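PDB 3ZT9: stage II sporulation protein E (SpoIIE) from Moorella thermoacetica, which probably acts as a manganese-dependent PP2C-type protein phosphatase in a stressosome signalling pathway. Local coordinates for residues R11-E14 against G15-A18; R88-R91 against R92-L95; S138-E141 against G142-F145; L146-S149 against D150-E154. All blocks are in the same frame, centred on the assembly; numbering follows the deposited sequence.

Interaction 1 of 4, residues R11-E14 against G15-A18; sequences RARE and GEIA
Arg13 and Glu16 meet across a tight reversal of the chain in which the close packing is made by backbone and aliphatic carbon, while the charged ends are only loosely paired. In the tight part Glu16 N gives its hydrogen to Arg13 O at 2.9 Å, with an N-H...O angle of 160° and the donor tilted 26° from the carbonyl plane. Beside this bond Glu16 CG lies 3.8 Å from Arg13 CB. Further from the turn, Ala12 CB rests 3.8 Å from Ala18 O. The bond closes a type II beta turn from Arg13 to Glu16, part of the loop that joins strand 6-11 to strand 21-28; Gly15 has a positive phi, and a CB there would clash with Glu14 O. At the loose side Glu16 bends back at chi2 (-64°), which brings OE2 near CD and NE of the extended Arg13 chain, the two side chains crossing at a slant. The resulting salt bridge, Arg13 NE to Glu16 OE2, is long at 4.0 Å; OE2 lies well out of the guanidinium plane, and attraction between charges is all it offers. With an alanine in place of Arg13, the carbons that Glu16 CG packs on and the nearby positive charge are gone, and the carboxylate would probably be freer to turn. Glu14 points away from the turn at the surface, with Arg183 as a weak, distant ion-pair partner.

Interaction 2 of 4, residues R88-R91 against R92-L95; sequences RVDR and RQGL
Asp90 and Leu95 pair as an antiparallel, hydrogen-bonded couple at the turn end of the hairpin between strands 82-90 and 95-101. Asp90 N donates to Leu95 O at 2.8 Å, while Asp90 O accepts from both Leu95 N and Gly94 N, at 3.1 Å for the former. Two residues facing one in this way make a G1 beta bulge, with Gly94 at positive phi (78°). The Asp90 side chain folds over the connecting turn. Asp90 CB sits 3.4 Å from Leu95 O and Asp90 CG lies 3.7 Å from Gln93 CB, a position reached because CG stands anti to the backbone N (chi1 -171°) and beside the carbonyl carbon. At the tip, Asp90 OD1 accepts a hydrogen bond from Gln93 N at 3.1 Å and forms a salt bridge with Arg92 NE; the exact place of OD1 is less sure, and Arg92 is poorly ordered. The two charged planes stand 85° apart with OD1 well out of the guanidinium plane, so that no N-H points at it. Asp90 OD2 is 3.9 Å from Arg88 NH1, a long ion pair; Arg88 is held more firmly by Asn62. Alanine in place of Asp90 would probably leave Gln93 N without its side-chain acceptor and Arg88 and Arg92 with less negative charge nearby. One carboxylate thus appears to serve the turn both as a backbone acceptor and as an anion partly offsetting those two positive charges.

Interaction 3 of 4, residues S138-E141 against G142-F145; sequences SYQE and GDLF. With MN (manganese (II) ion), chain D.
Ser138 reaches Asp143 through a water, which donates to Ser138 O at 2.8 Å and also to Asp143 OD2. Next along the chain, Tyr139 sends its ring across to Phe145: Tyr139 CD1 lies 3.7 Å from Phe145 CE1, at the edge of the phenylalanine ring and close to its plane. Asp143 CB approaches the same tyrosine ring obliquely, near CE1. The phenol oxygen is bonded to a second water, which accepts from Gly142 N and donates to Asp143 O; Tyr139 OH is also hydrogen-bonded to Arg91 NE. Gln140 is gripped through its backbone. Gln140 N donates to Asp143 OD2 at 2.9 Å with an angle of 167°, meeting the oxygen from above the carboxylate plane. In return Asp143 N donates to Gln140 O at 3.1 Å, in the carbonyl plane, closing a type II beta turn in the connection from strand 135-138 of one antiparallel sheet to strand 144-148 of the other. Gly142 is its third residue (i+2), with phi 105°, where a CB would collide with Glu141 O. At Glu141 a bend at chi2 (57°) turns the carboxylate back over the turn, and Glu141 OE2 binds a manganese ion at 2.1 Å. Four waters and the C-terminal OXT of Arg193 complete the six ligands, while OE1 takes a bond from a metal-bound water and a salt bridge from Arg91. The two oxygens of Glu141 thus divide their work, and the cation and Arg91 would probably both stabilise the carboxylate as an anion.

Interaction 4 of 4, residues L146-S149 against D150-E154; sequences LIHS and DGIQE. With MN (manganese (II) ion), chain C.
Ser149 and Ile152 close the chain reversal at the end of strand 144-148, where Ile152 N donates to Ser149 O at 3.1 Å in a nearly straight bond. This bend delivers Asp150 to one of two neighbouring manganese sites, consistent with the two-metal centre of PP2C phosphatases, at the end of one of the two antiparallel sheets of the fold. Gly151 N adds a weak bond to Ser149 OG, whose stronger partner is Asp21. Among the side chains, His148 has CG between its backbone N and carbonyl carbon (chi1 61°), which swings the ring over the reversal. His148 ND1 donates to Ser149 O at 3.0 Å, the oxygen lying only 4° out of the ring plane. Ser149 O is therefore gripped by two donors, ND1 and Ile152 N, which arrive from opposite faces of its carbonyl plane. The bond fixes the rotation of the imidazole and implies that ND1 carries a hydrogen. Ile152 then packs over a face of the ring: its CG2 is 4.0 Å from the centroid and 17° off the normal, a CH-pi contact. Ile152 also touches Val187 and Val189 of strand 187-192. Asp150 points its CB away from residues 146-149. Its carboxylate binds the metal by one oxygen, with Asp38 and Asp185 as the other protein ligands and three waters completing the shell. Asp150 OD2 is engaged by Asn103 and accepts from a metal-bound water at 2.9 Å, while OD1 makes the manganese bond at 2.1 Å.

Along the chain the four contacts follow one another without interleaving. Interactions 2 and 3 are neighbours, their centres about 9 Å apart, touching through Arg91 and through Val89, which packs on Tyr139 and Phe145. They join the sheet containing strands 82-90 and 95-101 to the one containing strand 144-148. That strand links interactions 3 and 4, whose centres lie about 20 Å apart. Interaction 1, following strand 6-11 of the same sheet, has its centre about 17 Å from interaction 4 and about 35 Å from interaction 2. Interactions 1 and 4 thus lie towards the metal end built by Asp38, Asp150 and Asp185, probably the active site, while interactions 2 and 3 connect the sheets at the far end.

Interaction 1 of 4, residues R11-E14 against G15-A18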
ATOM      1  N   ARG A  11       5.194   3.388 -11.610  1.00 16.74           N
ATOM      2  CA  ARG A  11       6.168   3.664 -12.657  1.00 21.97           C
ATOM      3  C   ARG A  11       7.302   2.657 -12.504  1.00 17.06           C
ATOM      4  O   ARG A  11       7.876   2.509 -11.423  1.00 16.21           O
ATOM      5  CB  ARG A  11       6.743   5.090 -12.543  1.00 18.95           C
ATOM      6  CG  ARG A  11       7.623   5.454 -13.738  1.00 22.03           C
ATOM      7  CD  ARG A  11       8.243   6.844 -13.611  1.00 25.17           C
ATOM      8  NE  ARG A  11       9.122   6.927 -12.444  1.00 29.34           N
ATOM      9  CZ  ARG A  11       9.463   8.060 -11.830  1.00 37.88           C
ATOM     10  NH1 ARG A  11       9.013   9.225 -12.274  1.00 36.14           N
ATOM     11  NH2 ARG A  11      10.263   8.026 -10.776  1.00 28.52           N
ATOM     12  N   ALA A  12       7.637   1.983 -13.595  1.00 17.03           N
ATOM     13  CA  ALA A  12       8.769   1.052 -13.546  1.00 17.10           C
ATOM     14  C   ALA A  12      10.090   1.788 -13.363  1.00 14.05           C
ATOM     15  O   ALA A  12      10.285   2.880 -13.886  1.00 21.18           O
ATOM     16  CB  ALA A  12       8.829   0.239 -14.826  1.00 20.24           C
ATOM     17  N   ARG A  13      11.026   1.126 -12.670  1.00 14.68           N
ATOM     18  CA  ARG A  13      12.424   1.493 -12.698  1.00 18.01           C
ATOM     19  C   ARG A  13      12.865   1.804 -14.128  1.00 27.31           C
ATOM     20  O   ARG A  13      12.549   1.068 -15.067  1.00 21.78           O
ATOM     21  CB  ARG A  13      13.288   0.334 -12.130  1.00 16.83           C
ATOM     22  CG  ARG A  13      14.818   0.604 -12.237  1.00 27.24           C
ATOM     23  CD  ARG A  13      15.625  -0.640 -11.943  1.00 32.79           C
ATOM     24  NE  ARG A  13      17.024  -0.461 -12.309  1.00 49.03           N
ATOM     25  CZ  ARG A  13      18.025  -0.407 -11.439  1.00 61.58           C
ATOM     26  NH1 ARG A  13      17.795  -0.534 -10.139  1.00 62.25           N
ATOM     27  NH2 ARG A  13      19.262  -0.240 -11.874  1.00 63.76           N
ATOM     28  N   GLU A  14      13.626   2.878 -14.282  1.00 20.17           N
ATOM     29  CA  GLU A  14      14.117   3.317 -15.594  1.00 28.08           C
ATOM     30  C   GLU A  14      14.778   2.172 -16.355  1.00 23.56           C
ATOM     31  O   GLU A  14      15.588   1.439 -15.804  1.00 26.08           O
ATOM     32  CB  GLU A  14      15.134   4.418 -15.348  1.00 25.41           C
ATOM     33  CG  GLU A  14      15.643   5.203 -16.509  1.00 36.95           C
ATOM     34  CD  GLU A  14      16.633   6.224 -15.994  1.00 54.26           C
ATOM     35  OE1 GLU A  14      17.186   6.014 -14.886  1.00 56.67           O
ATOM     36  OE2 GLU A  14      16.842   7.237 -16.667  1.00 58.75           O
ATOM     37  N   GLY A  15      14.435   2.008 -17.624  1.00 25.04           N
ATOM     38  CA  GLY A  15      14.987   0.910 -18.394  1.00 32.98           C
ATOM     39  C   GLY A  15      14.259  -0.425 -18.301  1.00 32.93           C
ATOM     40  O   GLY A  15      14.518  -1.301 -19.121  1.00 33.76           O
ATOM     41  N   GLU A  16      13.373  -0.608 -17.317  1.00 20.29           N
ATOM     42  CA  GLU A  16      12.526  -1.824 -17.267  1.00 30.87           C
ATOM     43  C   GLU A  16      11.229  -1.655 -18.082  1.00 26.90           C
ATOM     44  O   GLU A  16      10.742  -0.538 -18.282  1.00 26.44           O
ATOM     45  CB  GLU A  16      12.166  -2.197 -15.819  1.00 27.54           C
ATOM     46  CG  GLU A  16      13.340  -2.244 -14.857  1.00 29.99           C
ATOM     47  CD  GLU A  16      14.361  -3.325 -15.184  1.00 41.01           C
ATOM     48  OE1 GLU A  16      13.977  -4.392 -15.721  1.00 37.08           O
ATOM     49  OE2 GLU A  16      15.555  -3.097 -14.878  1.00 49.63           O
ATOM     50  N   ILE A  17      10.683  -2.760 -18.581  1.00 24.10           N
ATOM     51  CA  ILE A  17       9.403  -2.705 -19.269  1.00 29.61           C
ATOM     52  C   ILE A  17       8.238  -3.216 -18.425  1.00 32.03           C
ATOM     53  O   ILE A  17       7.103  -3.160 -18.879  1.00 45.85           O
ATOM     54  CB  ILE A  17       9.424  -3.497 -20.608  1.00 28.74           C
ATOM     55  CG1 ILE A  17       9.848  -4.949 -20.367  1.00 38.27           C
ATOM     56  CG2 ILE A  17      10.332  -2.817 -21.626  1.00 36.41           C
ATOM     57  CD1 ILE A  17       9.533  -5.851 -21.552  1.00 52.28           C
ATOM     58  N   ALA A  18       8.508  -3.718 -17.218  1.00 21.07           N
ATOM     59  CA  ALA A  18       7.452  -4.115 -16.289  1.00 21.57           C
ATOM     60  C   ALA A  18       7.775  -3.538 -14.920  1.00 18.41           C
ATOM     61  O   ALA A  18       8.938  -3.513 -14.504  1.00 21.21           O
ATOM     62  CB  ALA A  18       7.314  -5.642 -16.175  1.00 29.35           C
TER

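Interaction 2 of 4, residues R88-R91 against R92-L95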
ATOM      1  N   ARG A  88      -7.304  -1.521   5.746  1.00 12.91           N
ATOM      2  CA  ARG A  88      -8.701  -1.914   5.578  1.00 13.93           C
ATOM      3  C   ARG A  88      -9.492  -0.797   6.236  1.00 17.36           C
ATOM      4  O   ARG A  88      -9.343  -0.568   7.422  1.00 16.56           O
ATOM      5  CB  ARG A  88      -8.991  -3.255   6.269  1.00 16.21           C
ATOM      6  CG  ARG A  88     -10.488  -3.684   6.257  1.00 18.63           C
ATOM      7  CD  ARG A  88     -10.646  -5.050   7.023  1.00 21.60           C
ATOM      8  NE  ARG A  88     -11.972  -5.663   6.887  1.00 29.29           N
ATOM      9  CZ  ARG A  88     -13.040  -5.284   7.573  1.00 34.36           C
ATOM     10  NH1 ARG A  88     -12.960  -4.276   8.437  1.00 26.46           N
ATOM     11  NH2 ARG A  88     -14.197  -5.903   7.393  1.00 43.65           N
ATOM     12  N   VAL A  89     -10.269  -0.073   5.449  1.00 15.28           N
ATOM     13  CA  VAL A  89     -10.998   1.097   5.965  1.00 15.17           C
ATOM     14  C   VAL A  89     -12.484   0.834   5.970  1.00 14.81           C
ATOM     15  O   VAL A  89     -13.119   0.752   4.916  1.00 15.89           O
ATOM     16  CB  VAL A  89     -10.725   2.314   5.077  1.00 18.31           C
ATOM     17  CG1 VAL A  89     -11.278   3.574   5.727  1.00 22.71           C
ATOM     18  CG2 VAL A  89      -9.204   2.406   4.823  1.00 16.27           C
ATOM     19  N   ASP A  90     -13.041   0.664   7.156  1.00 17.65           N
ATOM     20  CA  ASP A  90     -14.439   0.401   7.296  1.00 18.20           C
ATOM     21  C   ASP A  90     -15.148   1.712   7.505  1.00 17.36           C
ATOM     22  O   ASP A  90     -15.313   2.138   8.619  1.00 19.28           O
ATOM     23  CB  ASP A  90     -14.587  -0.495   8.520  1.00 27.48           C
ATOM     24  CG  ASP A  90     -15.948  -1.038   8.690  1.00 30.16           C
ATOM     25  OD1 ASP A  90     -16.948  -0.490   8.171  1.00 20.54           O
ATOM     26  OD2 ASP A  90     -16.000  -2.046   9.429  1.00 40.06           O
ATOM     27  N   ARG A  91     -15.575   2.359   6.429  1.00 17.24           N
ATOM     28  CA  ARG A  91     -16.097   3.712   6.572  1.00 19.70           C
ATOM     29  C   ARG A  91     -17.442   3.745   7.288  1.00 26.94           C
ATOM     30  O   ARG A  91     -17.743   4.676   8.012  1.00 29.39           O
ATOM     31  CB  ARG A  91     -16.160   4.358   5.190  1.00 18.75           C
ATOM     32  CG  ARG A  91     -14.817   4.309   4.494  1.00 25.10           C
ATOM     33  CD  ARG A  91     -14.901   4.944   3.118  1.00 30.72           C
ATOM     34  NE  ARG A  91     -15.184   6.371   3.217  1.00 32.16           N
ATOM     35  CZ  ARG A  91     -16.165   7.011   2.587  1.00 32.51           C
ATOM     36  NH1 ARG A  91     -17.032   6.371   1.790  1.00 27.45           N
ATOM     37  NH2 ARG A  91     -16.273   8.317   2.771  1.00 38.27           N
ATOM     38  N   ARG A  92     -18.224   2.690   7.133  1.00 22.07           N
ATOM     39  CA  ARG A  92     -19.544   2.625   7.745  1.00 32.78           C
ATOM     40  C   ARG A  92     -19.440   2.502   9.271  1.00 36.81           C
ATOM     41  O   ARG A  92     -20.196   3.134  10.018  1.00 29.52           O
ATOM     42  CB  ARG A  92     -20.327   1.461   7.152  1.00 41.56           C
ATOM     43  CG  ARG A  92     -19.583   0.156   7.268  1.00 75.83           C
ATOM     44  CD  ARG A  92     -20.470  -1.044   7.148  1.00 98.88           C
ATOM     45  NE  ARG A  92     -19.770  -2.265   7.545  1.00111.53           N
ATOM     46  CZ  ARG A  92     -19.530  -3.273   6.727  1.00119.57           C
ATOM     47  NH1 ARG A  92     -19.955  -3.257   5.487  1.00121.32           N
ATOM     48  NH2 ARG A  92     -18.881  -4.315   7.186  1.00121.41           N
ATOM     49  N   GLN A  93     -18.478   1.722   9.755  1.00 27.21           N
ATOM     50  CA  GLN A  93     -18.311   1.605  11.195  1.00 23.91           C
ATOM     51  C   GLN A  93     -17.291   2.582  11.756  1.00 19.00           C
ATOM     52  O   GLN A  93     -17.199   2.708  12.968  1.00 20.10           O
ATOM     53  CB  GLN A  93     -17.946   0.181  11.578  1.00 30.52           C
ATOM     54  CG  GLN A  93     -19.077  -0.771  11.349  1.00 57.37           C
ATOM     55  CD  GLN A  93     -18.826  -2.095  11.989  1.00 75.73           C
ATOM     56  OE1 GLN A  93     -17.719  -2.621  11.938  1.00 81.57           O
ATOM     57  NE2 GLN A  93     -19.849  -2.636  12.630  1.00 82.94           N
ATOM     58  N   GLY A  94     -16.575   3.301  10.888  1.00 18.29           N
ATOM     59  CA  GLY A  94     -15.710   4.377  11.324  1.00 19.54           C
ATOM     60  C   GLY A  94     -14.399   3.868  11.909  1.00 17.83           C
ATOM     61  O   GLY A  94     -13.882   4.400  12.901  1.00 15.56           O
ATOM     62  N   LEU A  95     -13.860   2.829  11.289  1.00 14.39           N
ATOM     63  CA  LEU A  95     -12.668   2.150  11.809  1.00 14.13           C
ATOM     64  C   LEU A  95     -11.697   1.831  10.690  1.00 16.69           C
ATOM     65  O   LEU A  95     -12.102   1.615   9.562  1.00 16.12           O
ATOM     66  CB  LEU A  95     -13.041   0.819  12.447  1.00 17.73           C
ATOM     67  CG  LEU A  95     -14.102   0.871  13.564  1.00 20.76           C
ATOM     68  CD1 LEU A  95     -14.556  -0.571  13.885  1.00 23.67           C
ATOM     69  CD2 LEU A  95     -13.541   1.578  14.772  1.00 20.51           C
TER

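Interaction 3 of 4, residues S138-E141 against G142-F145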
ATOM      1  N   SER A 138      -9.426   5.053  14.360  1.00 13.85           N
ATOM      2  CA  SER A 138     -10.784   5.503  14.064  1.00 15.85           C
ATOM      3  C   SER A 138     -10.747   6.280  12.771  1.00 16.14           C
ATOM      4  O   SER A 138      -9.832   7.093  12.564  1.00 17.33           O
ATOM      5  CB  SER A 138     -11.277   6.448  15.161  1.00 24.68           C
ATOM      6  OG  SER A 138     -11.184   5.819  16.425  1.00 29.58           O
ATOM      7  N   TYR A 139     -11.718   6.009  11.901  1.00 16.66           N
ATOM      8  CA  TYR A 139     -11.834   6.707  10.619  1.00 16.31           C
ATOM      9  C   TYR A 139     -13.031   7.664  10.657  1.00 15.40           C
ATOM     10  O   TYR A 139     -14.113   7.316  11.130  1.00 16.31           O
ATOM     11  CB  TYR A 139     -12.041   5.706   9.458  1.00 12.92           C
ATOM     12  CG  TYR A 139     -12.446   6.427   8.169  1.00 13.78           C
ATOM     13  CD1 TYR A 139     -11.470   6.989   7.333  1.00 11.93           C
ATOM     14  CD2 TYR A 139     -13.782   6.558   7.820  1.00 14.42           C
ATOM     15  CE1 TYR A 139     -11.825   7.685   6.174  1.00 18.34           C
ATOM     16  CE2 TYR A 139     -14.147   7.250   6.652  1.00 16.69           C
ATOM     17  CZ  TYR A 139     -13.160   7.794   5.845  1.00 20.42           C
ATOM     18  OH  TYR A 139     -13.503   8.492   4.724  1.00 14.86           O
ATOM     19  N   GLN A 140     -12.861   8.873  10.156  1.00 13.36           N
ATOM     20  CA  GLN A 140     -14.039   9.663   9.883  1.00 17.62           C
ATOM     21  C   GLN A 140     -13.810  10.321   8.532  1.00 14.49           C
ATOM     22  O   GLN A 140     -12.680  10.547   8.136  1.00 16.47           O
ATOM     23  CB  GLN A 140     -14.303  10.667  11.001  1.00 29.44           C
ATOM     24  CG  GLN A 140     -13.527  11.922  10.946  1.00 41.93           C
ATOM     25  CD  GLN A 140     -14.003  12.909  12.002  1.00 63.71           C
ATOM     26  OE1 GLN A 140     -14.544  13.958  11.687  1.00 68.05           O
ATOM     27  NE2 GLN A 140     -13.815  12.556  13.260  1.00 64.01           N
ATOM     28  N   GLU A 141     -14.888  10.633   7.840  1.00 16.67           N
ATOM     29  CA  GLU A 141     -14.765  11.283   6.544  1.00 13.03           C
ATOM     30  C   GLU A 141     -13.840  12.509   6.605  1.00 17.79           C
ATOM     31  O   GLU A 141     -13.927  13.330   7.523  1.00 15.76           O
ATOM     32  CB  GLU A 141     -16.170  11.688   6.072  1.00 16.18           C
ATOM     33  CG  GLU A 141     -16.145  12.637   4.891  1.00 29.13           C
ATOM     34  CD  GLU A 141     -15.395  12.073   3.715  1.00 37.58           C
ATOM     35  OE1 GLU A 141     -15.827  11.004   3.244  1.00 28.79           O
ATOM     36  OE2 GLU A 141     -14.374  12.687   3.274  1.00 23.29           O
ATOM     37  N   GLY A 142     -12.961  12.592   5.614  1.00 15.01           N
ATOM     38  CA  GLY A 142     -11.943  13.620   5.512  1.00 17.66           C
ATOM     39  C   GLY A 142     -10.546  13.127   5.867  1.00 18.89           C
ATOM     40  O   GLY A 142      -9.545  13.770   5.526  1.00 15.13           O
ATOM     41  N   ASP A 143     -10.468  12.001   6.574  1.00 12.91           N
ATOM     42  CA  ASP A 143      -9.160  11.412   6.875  1.00 14.55           C
ATOM     43  C   ASP A 143      -8.513  10.946   5.567  1.00 15.10           C
ATOM     44  O   ASP A 143      -9.211  10.483   4.670  1.00 12.30           O
ATOM     45  CB  ASP A 143      -9.334  10.221   7.800  1.00 15.73           C
ATOM     46  CG  ASP A 143      -9.816  10.626   9.204  1.00 15.96           C
ATOM     47  OD1 ASP A 143      -9.890  11.826   9.519  1.00 17.95           O
ATOM     48  OD2 ASP A 143     -10.126   9.722   9.996  1.00 16.33           O
ATOM     49  N   LEU A 144      -7.193  11.041   5.490  1.00 13.28           N
ATOM     50  CA  LEU A 144      -6.470  10.818   4.239  1.00 13.66           C
ATOM     51  C   LEU A 144      -5.550   9.642   4.453  1.00 21.49           C
ATOM     52  O   LEU A 144      -5.000   9.474   5.549  1.00 13.82           O
ATOM     53  CB  LEU A 144      -5.668  12.052   3.896  1.00 15.73           C
ATOM     54  CG  LEU A 144      -6.405  13.382   4.099  1.00 28.33           C
ATOM     55  CD1 LEU A 144      -5.480  14.560   4.286  1.00 35.94           C
ATOM     56  CD2 LEU A 144      -7.245  13.575   2.899  1.00 32.40           C
ATOM     57  N   PHE A 145      -5.375   8.810   3.417  1.00 14.58           N
ATOM     58  CA  PHE A 145      -4.448   7.686   3.530  1.00 15.09           C
ATOM     59  C   PHE A 145      -3.422   7.826   2.415  1.00 20.60           C
ATOM     60  O   PHE A 145      -3.775   8.084   1.267  1.00 16.40           O
ATOM     61  CB  PHE A 145      -5.204   6.363   3.341  1.00 12.65           C
ATOM     62  CG  PHE A 145      -6.193   6.040   4.452  1.00 16.04           C
ATOM     63  CD1 PHE A 145      -7.410   6.707   4.558  1.00 22.34           C
ATOM     64  CD2 PHE A 145      -5.894   5.081   5.391  1.00 15.48           C
ATOM     65  CE1 PHE A 145      -8.295   6.414   5.606  1.00 20.28           C
ATOM     66  CE2 PHE A 145      -6.748   4.799   6.438  1.00 20.13           C
ATOM     67  CZ  PHE A 145      -7.970   5.462   6.534  1.00 20.21           C
TER
HETATM   68 MN    MN D1196     -13.512  12.853   1.385  0.69 17.60          MN
HETATM   69  O   HOH W   1     -10.162   9.905  12.712  1.00 17.98           O
HETATM   70  O   HOH W   2     -11.832  10.427   4.005  1.00 17.29           O
HETATM   71  O   HOH W   3     -11.857  13.781   9.145  1.00 30.55           O
HETATM   72  O   HOH W   4     -14.590  10.979   0.903  1.00 28.21           O
HETATM   73  O   HOH W   5     -12.545  14.771   1.696  1.00 19.55           O
HETATM   74  O   HOH W   6     -15.238  14.200   0.940  1.00 26.88           O
HETATM   75  O   HOH W   7     -12.927  13.302  -0.769  1.00 34.45           O

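Interaction 4 of 4, residues L146-S149 against D150-E154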
ATOM      1  N   LEU A 146      -2.149   7.659   2.738  1.00 14.61           N
ATOM      2  CA  LEU A 146      -1.104   7.664   1.736  1.00 13.01           C
ATOM      3  C   LEU A 146      -0.346   6.326   1.905  1.00 10.54           C
ATOM      4  O   LEU A 146      -0.015   5.949   3.042  1.00 11.68           O
ATOM      5  CB  LEU A 146      -0.109   8.811   2.013  1.00 13.58           C
ATOM      6  CG  LEU A 146       1.214   8.711   1.237  1.00 16.48           C
ATOM      7  CD1 LEU A 146       1.071   8.973  -0.281  1.00 14.91           C
ATOM      8  CD2 LEU A 146       2.169   9.697   1.870  1.00 19.08           C
ATOM      9  N   ILE A 147      -0.096   5.605   0.811  1.00 10.77           N
ATOM     10  CA  ILE A 147       0.682   4.380   0.886  1.00 10.58           C
ATOM     11  C   ILE A 147       1.702   4.470  -0.252  1.00 12.58           C
ATOM     12  O   ILE A 147       1.341   4.804  -1.370  1.00 14.44           O
ATOM     13  CB  ILE A 147      -0.186   3.049   0.695  1.00 13.51           C
ATOM     14  CG1 ILE A 147      -1.384   3.024   1.690  1.00 11.88           C
ATOM     15  CG2 ILE A 147       0.742   1.771   0.854  1.00 13.08           C
ATOM     16  CD1 ILE A 147      -2.353   1.824   1.566  1.00 22.01           C
ATOM     17  N   HIS A 148       2.962   4.172   0.016  1.00 10.88           N
ATOM     18  CA  HIS A 148       3.905   4.113  -1.094  1.00 13.11           C
ATOM     19  C   HIS A 148       5.025   3.110  -0.884  1.00 11.21           C
ATOM     20  O   HIS A 148       5.436   2.834   0.231  1.00 12.15           O
ATOM     21  CB  HIS A 148       4.472   5.538  -1.404  1.00 14.18           C
ATOM     22  CG  HIS A 148       5.225   6.174  -0.280  1.00 12.17           C
ATOM     23  ND1 HIS A 148       6.553   5.892  -0.018  1.00 13.94           N
ATOM     24  CD2 HIS A 148       4.844   7.090   0.648  1.00 16.21           C
ATOM     25  CE1 HIS A 148       6.953   6.610   1.022  1.00 20.16           C
ATOM     26  NE2 HIS A 148       5.933   7.330   1.451  1.00 17.92           N
ATOM     27  N   SER A 149       5.522   2.547  -1.984  1.00 11.46           N
ATOM     28  CA  SER A 149       6.721   1.700  -1.879  1.00 12.80           C
ATOM     29  C   SER A 149       7.944   2.547  -1.602  1.00 15.51           C
ATOM     30  O   SER A 149       7.878   3.786  -1.607  1.00 13.78           O
ATOM     31  CB  SER A 149       6.953   0.966  -3.197  1.00 14.43           C
ATOM     32  OG  SER A 149       7.274   1.869  -4.241  1.00 15.13           O
ATOM     33  N   ASP A 150       9.076   1.883  -1.346  1.00 12.61           N
ATOM     34  CA  ASP A 150      10.312   2.597  -1.029  1.00 12.55           C
ATOM     35  C   ASP A 150      10.923   3.250  -2.276  1.00 19.13           C
ATOM     36  O   ASP A 150      12.021   3.801  -2.211  1.00 18.99           O
ATOM     37  CB  ASP A 150      11.299   1.648  -0.349  1.00 14.48           C
ATOM     38  CG  ASP A 150      11.755   0.510  -1.252  1.00 21.87           C
ATOM     39  OD1 ASP A 150      11.372   0.461  -2.443  1.00 15.94           O
ATOM     40  OD2 ASP A 150      12.510  -0.324  -0.757  1.00 19.04           O
ATOM     41  N   GLY A 151      10.231   3.160  -3.407  1.00 14.77           N
ATOM     42  CA  GLY A 151      10.503   4.042  -4.544  1.00 15.38           C
ATOM     43  C   GLY A 151      10.365   5.519  -4.179  1.00 21.20           C
ATOM     44  O   GLY A 151      10.917   6.395  -4.862  1.00 18.55           O
ATOM     45  N   ILE A 152       9.614   5.804  -3.118  1.00 14.50           N
ATOM     46  CA  ILE A 152       9.582   7.161  -2.522  1.00 15.17           C
ATOM     47  C   ILE A 152      10.099   7.084  -1.081  1.00 18.96           C
ATOM     48  O   ILE A 152       9.678   6.247  -0.308  1.00 19.87           O
ATOM     49  CB  ILE A 152       8.165   7.770  -2.542  1.00 16.35           C
ATOM     50  CG1 ILE A 152       7.705   7.987  -3.987  1.00 18.54           C
ATOM     51  CG2 ILE A 152       8.096   9.110  -1.764  1.00 18.59           C
ATOM     52  CD1 ILE A 152       6.253   8.319  -4.121  1.00 22.30           C
ATOM     53  N   GLN A 153      11.062   7.924  -0.737  1.00 19.83           N
ATOM     54  CA  GLN A 153      11.658   7.885   0.598  1.00 27.19           C
ATOM     55  C   GLN A 153      10.622   8.171   1.701  1.00 25.06           C
ATOM     56  O   GLN A 153       9.746   8.997   1.542  1.00 22.02           O
ATOM     57  CB  GLN A 153      12.831   8.884   0.684  1.00 38.67           C
ATOM     58  CG  GLN A 153      13.697   8.722   1.940  1.00 68.27           C
ATOM     59  CD  GLN A 153      14.404   7.365   1.995  1.00 85.29           C
ATOM     60  OE1 GLN A 153      13.756   6.330   2.123  1.00 89.05           O
ATOM     61  NE2 GLN A 153      15.728   7.369   1.894  1.00 89.42           N
ATOM     62  N   GLU A 154      10.712   7.463   2.823  1.00 25.38           N
ATOM     63  CA  GLU A 154       9.826   7.708   3.942  1.00 28.09           C
ATOM     64  C   GLU A 154       9.881   9.195   4.314  1.00 28.57           C
ATOM     65  O   GLU A 154      10.977   9.785   4.406  1.00 28.81           O
ATOM     66  CB  GLU A 154      10.277   6.849   5.134  1.00 42.98           C
ATOM     67  CG  GLU A 154       9.309   6.782   6.261  1.00 51.90           C
ATOM     68  CD  GLU A 154       9.486   7.906   7.246  1.00 60.37           C
ATOM     69  OE1 GLU A 154      10.645   8.282   7.525  1.00 65.74           O
ATOM     70  OE2 GLU A 154       8.455   8.408   7.740  1.00 60.19           O
TER
HETATM   71 MN    MN C1195      11.469  -0.923  -4.041  1.00 18.04          MN
HETATM   72  O   HOH W   8      13.099  -2.032  -2.982  1.00 17.41           O
HETATM   73  O   HOH W   9      12.299  -2.399  -5.496  1.00 19.24           O
HETATM   74  O   HOH W  10       9.922  -0.191  -5.418  1.00 15.15           O